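Local coordinates for uracil-DNA glycosylase (Sulfolobus tokodaii str. 7, PDB 4ZBX), which belongs to the uracil-DNA glycosylase superfamily, with a helix-flanked mixed beta sheet and a bound iron-sulfur cluster, at residues Thr81-Cys86 with Pro104-Gln109; Ile117-Gly122 with Phe160-Pro165. All coordinates share one frame; numbering follows the deposited sequence.

How the contacts relate
Both contacts use the same mixed sheet and follow one another along the chain: contact 1 closes before contact 2 opens, and helix 96-113 of contact 1 leads into strand 117-121 of contact 2. Strand 37-41 lies between strands 79-82 and 117-121, and no atoms of the two contacts touch; their centres are 15 Å apart and their nearest atoms about 6 Å. Contact 1 joins the end of strand 79-82 to a flanking helix beside the iron-sulfur cluster, which Cys86 ligates. Contact 2 is strand-to-strand pairing that ends at His164, whose side chain is about 3 Å from a bound MES molecule, probably from the crystallisation liquor. The cluster and the MES therefore adjoin different contacts.

Contact 1: residues Thr81-Cys86 with Pro104-Gln109. With SF4 (iron/sulfur cluster), chain B.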
loop_
_atom_site.group_PDB
_atom_site.type_symbol
_atom_site.label_atom_id
_atom_site.label_comp_id
_atom_site.label_asym_id
_atom_site.label_seq_id
_atom_site.Cartn_x
_atom_site.Cartn_y
_atom_site.Cartn_z
ATOM N N THR A 81 0.559 3.188 3.041
ATOM C CA THR A 81 -0.715 3.793 2.726
ATOM C C THR A 81 -1.606 2.767 2.002
ATOM O O THR A 81 -1.330 1.566 2.020
ATOM C CB THR A 81 -0.505 5.123 1.922
ATOM O OG1 THR A 81 -1.756 5.814 1.788
ATOM C CG2 THR A 81 0.092 4.878 0.549
ATOM N N ASN A 82 -2.671 3.271 1.386
ATOM C CA ASN A 82 -3.717 2.460 0.766
ATOM C C ASN A 82 -4.143 3.098 -0.553
ATOM O O ASN A 82 -4.120 4.323 -0.670
ATOM C CB ASN A 82 -4.944 2.347 1.687
ATOM C CG ASN A 82 -4.598 1.920 3.113
ATOM O OD1 ASN A 82 -4.109 2.715 3.917
ATOM N ND2 ASN A 82 -4.894 0.667 3.439
ATOM N N VAL A 83 -4.561 2.293 -1.535
ATOM C CA VAL A 83 -4.960 2.870 -2.795
ATOM C C VAL A 83 -6.268 3.669 -2.617
ATOM O O VAL A 83 -6.450 4.722 -3.229
ATOM C CB VAL A 83 -5.081 1.773 -3.886
ATOM C CG1 VAL A 83 -6.137 0.728 -3.517
ATOM C CG2 VAL A 83 -5.348 2.397 -5.240
ATOM N N VAL A 84 -7.142 3.196 -1.733
ATOM C CA VAL A 84 -8.354 3.921 -1.382
ATOM C C VAL A 84 -8.242 4.194 0.114
ATOM O O VAL A 84 -7.803 3.331 0.856
ATOM C CB VAL A 84 -9.614 3.119 -1.730
ATOM C CG1 VAL A 84 -10.850 3.691 -1.039
ATOM C CG2 VAL A 84 -9.804 3.089 -3.247
ATOM N N LYS A 85 -8.613 5.386 0.555
ATOM C CA LYS A 85 -8.248 5.802 1.910
ATOM C C LYS A 85 -9.405 5.852 2.909
ATOM O O LYS A 85 -9.238 6.292 4.050
ATOM C CB LYS A 85 -7.545 7.146 1.830
ATOM C CG LYS A 85 -6.163 6.965 1.163
ATOM C CD LYS A 85 -5.605 8.268 0.673
ATOM C CE LYS A 85 -4.078 8.198 0.554
ATOM N NZ LYS A 85 -3.561 7.190 -0.450
ATOM N N CYS A 86 -10.565 5.351 2.508
ATOM C CA CYS A 86 -11.687 5.212 3.423
ATOM C C CYS A 86 -12.260 3.810 3.341
ATOM O O CYS A 86 -12.227 3.180 2.295
ATOM C CB CYS A 86 -12.781 6.233 3.124
ATOM S SG CYS A 86 -12.202 7.896 3.464
ATOM N N PRO A 104 -5.674 9.633 -7.060
ATOM C CA PRO A 104 -4.768 10.778 -7.249
ATOM C C PRO A 104 -3.994 11.130 -5.982
ATOM O O PRO A 104 -2.881 11.634 -6.070
ATOM C CB PRO A 104 -5.723 11.912 -7.649
ATOM C CG PRO A 104 -6.794 11.211 -8.393
ATOM C CD PRO A 104 -7.013 9.933 -7.612
ATOM N N TYR A 105 -4.553 10.826 -4.815
ATOM C CA TYR A 105 -3.825 11.037 -3.566
ATOM C C TYR A 105 -2.588 10.151 -3.536
ATOM O O TYR A 105 -1.501 10.599 -3.211
ATOM C CB TYR A 105 -4.697 10.742 -2.351
ATOM C CG TYR A 105 -5.796 11.757 -2.082
ATOM C CD1 TYR A 105 -7.107 11.344 -1.833
ATOM C CD2 TYR A 105 -5.512 13.121 -2.038
ATOM C CE1 TYR A 105 -8.107 12.261 -1.574
ATOM C CE2 TYR A 105 -6.506 14.052 -1.776
ATOM C CZ TYR A 105 -7.792 13.619 -1.535
ATOM O OH TYR A 105 -8.772 14.546 -1.280
ATOM N N LEU A 106 -2.764 8.884 -3.895
ATOM C CA LEU A 106 -1.634 7.969 -3.960
ATOM C C LEU A 106 -0.612 8.422 -5.009
ATOM O O LEU A 106 0.599 8.330 -4.769
ATOM C CB LEU A 106 -2.116 6.547 -4.264
ATOM C CG LEU A 106 -1.015 5.498 -4.457
ATOM C CD1 LEU A 106 -0.220 5.352 -3.158
ATOM C CD2 LEU A 106 -1.642 4.166 -4.867
ATOM N N ASP A 107 -1.090 8.879 -6.165
ATOM C CA ASP A 107 -0.190 9.374 -7.216
ATOM C C ASP A 107 0.666 10.474 -6.632
ATOM O O ASP A 107 1.875 10.528 -6.859
ATOM C CB ASP A 107 -0.958 9.919 -8.429
ATOM C CG ASP A 107 -1.745 8.852 -9.162
ATOM O OD1 ASP A 107 -1.477 7.650 -8.965
ATOM O OD2 ASP A 107 -2.637 9.228 -9.949
ATOM N N ARG A 108 0.025 11.359 -5.872
ATOM C CA ARG A 108 0.728 12.515 -5.321
ATOM C C ARG A 108 1.733 12.081 -4.260
ATOM O O ARG A 108 2.811 12.653 -4.168
ATOM C CB ARG A 108 -0.268 13.531 -4.753
ATOM C CG ARG A 108 -1.085 14.240 -5.838
ATOM C CD ARG A 108 -2.303 14.952 -5.258
ATOM N NE ARG A 108 -1.952 15.927 -4.220
ATOM C CZ ARG A 108 -2.851 16.575 -3.486
ATOM N NH1 ARG A 108 -4.142 16.338 -3.675
ATOM N NH2 ARG A 108 -2.468 17.461 -2.577
ATOM N N GLN A 109 1.376 11.064 -3.474
ATOM C CA GLN A 109 2.273 10.523 -2.463
ATOM C C GLN A 109 3.503 9.899 -3.114
ATOM O O GLN A 109 4.635 10.133 -2.674
ATOM C CB GLN A 109 1.531 9.507 -1.589
ATOM C CG GLN A 109 0.491 10.176 -0.693
ATOM C CD GLN A 109 -0.403 9.167 -0.006
ATOM O OE1 GLN A 109 -0.798 8.182 -0.608
ATOM N NE2 GLN A 109 -0.707 9.408 1.272
HETATM FE FE1 SF4 B . -13.245 8.892 -1.369
HETATM FE FE2 SF4 B . -11.920 11.056 -0.506
HETATM FE FE3 SF4 B . -12.286 8.963 1.169
HETATM FE FE4 SF4 B . -10.590 8.758 -0.910
HETATM S S1 SF4 B . -10.339 10.116 0.860
HETATM S S2 SF4 B . -12.117 7.215 -0.288
HETATM S S3 SF4 B . -11.664 10.027 -2.486
HETATM S S4 SF4 B . -13.917 10.311 0.266
HETATM O O HOH W 1 -5.183 7.169 -2.732
#
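This is a strand-to-helix contact beside an iron-sulfur cluster, in which Lys85, just after strand 79-82, reaches Gln109 of helix 96-113. Lys85 NZ donates to Gln109 OE1 at 2.9 Å, coming in at an ordinary C=O...N angle of 123°, though tilted 35° from the amide carbonyl plane. Lys85 NZ also binds Asn82 O at 2.9 Å, nearly in line with that carbonyl, and Thr81 OG1 at 3.2 Å. A water 2.8 Å from Lys85 NZ is the fourth partner; it donates to Val83 O and accepts a weak bond from Leu106 N. Four acceptors thus surround three N-H groups, which would stabilise the buried charge. The bend at chi4 (63°) turns Lys85 NZ into this group of oxygens, while Lys85 CE packs 3.9 Å from Tyr105 CB. Pro28 O takes bonds from both Gln109 NE2 and Thr81 OG1. On the apolar side of the contact, Thr81 CG2 meets Leu106 CD1 at 3.8 Å, and Leu106 also packs on Met38 and Val40 of strand 37-41. At the cluster end Cys86 SG binds iron FE3 at 2.5 Å, and the Tyr105 ring, its hydroxyl bonded to Lys16, approaches sulfur S1 obliquely, with Tyr105 CE1 3.9 Å away. The arrangement is that of a helix packed on a beta sheet in an alpha/beta fold, joined here to a cysteine-ligated iron-sulfur site.

Contact 2: residues Ile117-Gly122 with Phe160-Pro165; sequences IIVTLG and FPTYHP
Ile118 O receives the shortest polar bond of this pairing, from Phe160 N at 2.8 Å, and the N-H...O angle of 170° makes it nearly straight. Thr120 bonds to the residues on either side of its partner Pro161: Thr120 N donates to Phe160 O at 3.1 Å, from 45° out of that carbonyl plane, and Thr120 O accepts from Thr162 N at 2.9 Å. Gly122 N closes the series on Thr162 O. Phe160 O also takes a CA-H...O contact from Val119. The short strand axes, 20° apart, confirm parallel pairing. Val119, Phe160 and Thr162 pack on helix 172-190, and Leu121, on the same face, meets Phe55 of a loop; there Leu121 CD2 and Thr162 CG2, side by side, are tight at 3.5 Å, and Thr162 OG1 bonds to Asp181. Thr120 and Pro161 point to the other face, where helix 123-133 packs; Thr120 OG1 lies 3.3 Å from Pro161 CA and bonds to Thr126. Beyond the strands, Leu121 O sits at the edge of the His164 ring, 3.6 Å from His164 CD2, while Pro165 CD lies over one face of that ring, displaced toward its rim. His164 ND1 is held by Ala166 N, and a bound MES, probably from the crystallisation liquor, accepts a bond from His164 N. Gly122 occupies the N-cap position of helix 123-133, with a positive phi readily taken by glycine. Two adjacent parallel strands of the mixed sheet, with helices 123-133 and 172-190 on opposite faces, fit the alpha/beta sandwich of the superfamily.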
loop_
_atom_site.group_PDB
_atom_site.type_symbol
_atom_site.label_atom_id
_atom_site.label_comp_id
_atom_site.label_asym_id
_atom_site.label_seq_id
_atom_site.Cartn_x
_atom_site.Cartn_y
_atom_site.Cartn_z
ATOM N N ILE A 117 11.403 1.216 -3.814
ATOM C CA ILE A 117 10.554 0.036 -3.962
ATOM C C ILE A 117 9.134 0.359 -3.557
ATOM O O ILE A 117 8.922 0.991 -2.520
ATOM C CB ILE A 117 11.058 -1.116 -3.081
ATOM C CG1 ILE A 117 12.459 -1.540 -3.512
ATOM C CG2 ILE A 117 10.145 -2.313 -3.158
ATOM C CD1 ILE A 117 13.141 -2.396 -2.479
ATOM N N ILE A 118 8.167 -0.057 -4.370
ATOM C CA ILE A 118 6.771 -0.037 -3.955
ATOM C C ILE A 118 6.294 -1.469 -3.820
ATOM O O ILE A 118 6.280 -2.232 -4.791
ATOM C CB ILE A 118 5.854 0.680 -4.953
ATOM C CG1 ILE A 118 6.195 2.174 -5.042
ATOM C CG2 ILE A 118 4.392 0.488 -4.514
ATOM C CD1 ILE A 118 5.423 2.897 -6.160
ATOM N N VAL A 119 5.890 -1.825 -2.610
ATOM C CA VAL A 119 5.336 -3.143 -2.363
ATOM C C VAL A 119 3.819 -3.040 -2.405
ATOM O O VAL A 119 3.225 -2.301 -1.613
ATOM C CB VAL A 119 5.774 -3.687 -0.997
ATOM C CG1 VAL A 119 5.146 -5.045 -0.748
ATOM C CG2 VAL A 119 7.302 -3.778 -0.944
ATOM N N THR A 120 3.205 -3.740 -3.342
ATOM C CA THR A 120 1.757 -3.666 -3.464
ATOM C C THR A 120 1.172 -4.913 -2.829
ATOM O O THR A 120 1.399 -6.036 -3.274
ATOM C CB THR A 120 1.279 -3.509 -4.934
ATOM O OG1 THR A 120 1.814 -4.549 -5.772
ATOM C CG2 THR A 120 1.724 -2.154 -5.489
ATOM N N LEU A 121 0.406 -4.683 -1.774
ATOM C CA LEU A 121 -0.118 -5.733 -0.924
ATOM C C LEU A 121 -1.538 -6.061 -1.344
ATOM O O LEU A 121 -2.474 -5.404 -0.912
ATOM C CB LEU A 121 -0.094 -5.272 0.545
ATOM C CG LEU A 121 1.278 -4.915 1.131
ATOM C CD1 LEU A 121 1.097 -4.166 2.466
ATOM C CD2 LEU A 121 2.137 -6.145 1.338
ATOM N N GLY A 122 -1.702 -7.072 -2.184
ATOM C CA GLY A 122 -3.033 -7.470 -2.613
ATOM C C GLY A 122 -3.366 -7.092 -4.043
ATOM O O GLY A 122 -2.645 -6.338 -4.686
ATOM N N PHE A 160 6.951 -4.461 -6.418
ATOM C CA PHE A 160 6.959 -5.849 -5.970
ATOM C C PHE A 160 5.599 -6.221 -5.394
ATOM O O PHE A 160 5.264 -5.827 -4.269
ATOM C CB PHE A 160 8.075 -6.074 -4.925
ATOM C CG PHE A 160 8.389 -7.518 -4.683
ATOM C CD1 PHE A 160 9.535 -8.088 -5.213
ATOM C CD2 PHE A 160 7.523 -8.321 -3.963
ATOM C CE1 PHE A 160 9.822 -9.432 -5.006
ATOM C CE2 PHE A 160 7.805 -9.669 -3.758
ATOM C CZ PHE A 160 8.961 -10.219 -4.276
ATOM N N PRO A 161 4.791 -6.956 -6.175
ATOM C CA PRO A 161 3.480 -7.348 -5.665
ATOM C C PRO A 161 3.567 -8.557 -4.761
ATOM O O PRO A 161 4.337 -9.467 -5.029
ATOM C CB PRO A 161 2.680 -7.696 -6.936
ATOM C CG PRO A 161 3.542 -7.272 -8.097
ATOM C CD PRO A 161 4.958 -7.321 -7.593
ATOM N N THR A 162 2.763 -8.575 -3.705
ATOM C CA THR A 162 2.619 -9.781 -2.903
ATOM C C THR A 162 1.185 -9.897 -2.393
ATOM O O THR A 162 0.344 -9.057 -2.697
ATOM C CB THR A 162 3.596 -9.795 -1.726
ATOM O OG1 THR A 162 3.575 -11.085 -1.110
ATOM C CG2 THR A 162 3.229 -8.737 -0.708
ATOM N N TYR A 163 0.895 -10.966 -1.662
ATOM C CA TYR A 163 -0.427 -11.101 -1.059
ATOM C C TYR A 163 -0.633 -10.070 0.035
ATOM O O TYR A 163 0.313 -9.552 0.622
ATOM C CB TYR A 163 -0.625 -12.508 -0.498
ATOM C CG TYR A 163 -0.636 -13.587 -1.567
ATOM C CD1 TYR A 163 0.151 -14.723 -1.445
ATOM C CD2 TYR A 163 -1.449 -13.472 -2.695
ATOM C CE1 TYR A 163 0.142 -15.713 -2.415
ATOM C CE2 TYR A 163 -1.462 -14.457 -3.677
ATOM C CZ TYR A 163 -0.665 -15.578 -3.531
ATOM O OH TYR A 163 -0.668 -16.551 -4.503
ATOM N N HIS A 164 -1.892 -9.779 0.314
ATOM C CA HIS A 164 -2.227 -8.913 1.427
ATOM C C HIS A 164 -2.030 -9.682 2.741
ATOM O O HIS A 164 -2.353 -10.854 2.814
ATOM C CB HIS A 164 -3.659 -8.424 1.281
ATOM C CG HIS A 164 -4.042 -7.385 2.282
ATOM N ND1 HIS A 164 -4.311 -7.690 3.599
ATOM C CD2 HIS A 164 -4.193 -6.045 2.166
ATOM C CE1 HIS A 164 -4.625 -6.583 4.248
ATOM N NE2 HIS A 164 -4.553 -5.569 3.403
ATOM N N PRO A 165 -1.475 -9.031 3.781
ATOM C CA PRO A 165 -1.185 -9.787 5.009
ATOM C C PRO A 165 -2.409 -10.424 5.662
ATOM O O PRO A 165 -2.263 -11.448 6.324
ATOM C CB PRO A 165 -0.562 -8.731 5.941
ATOM C CG PRO A 165 -0.823 -7.411 5.285
ATOM C CD PRO A 165 -0.872 -7.691 3.818
#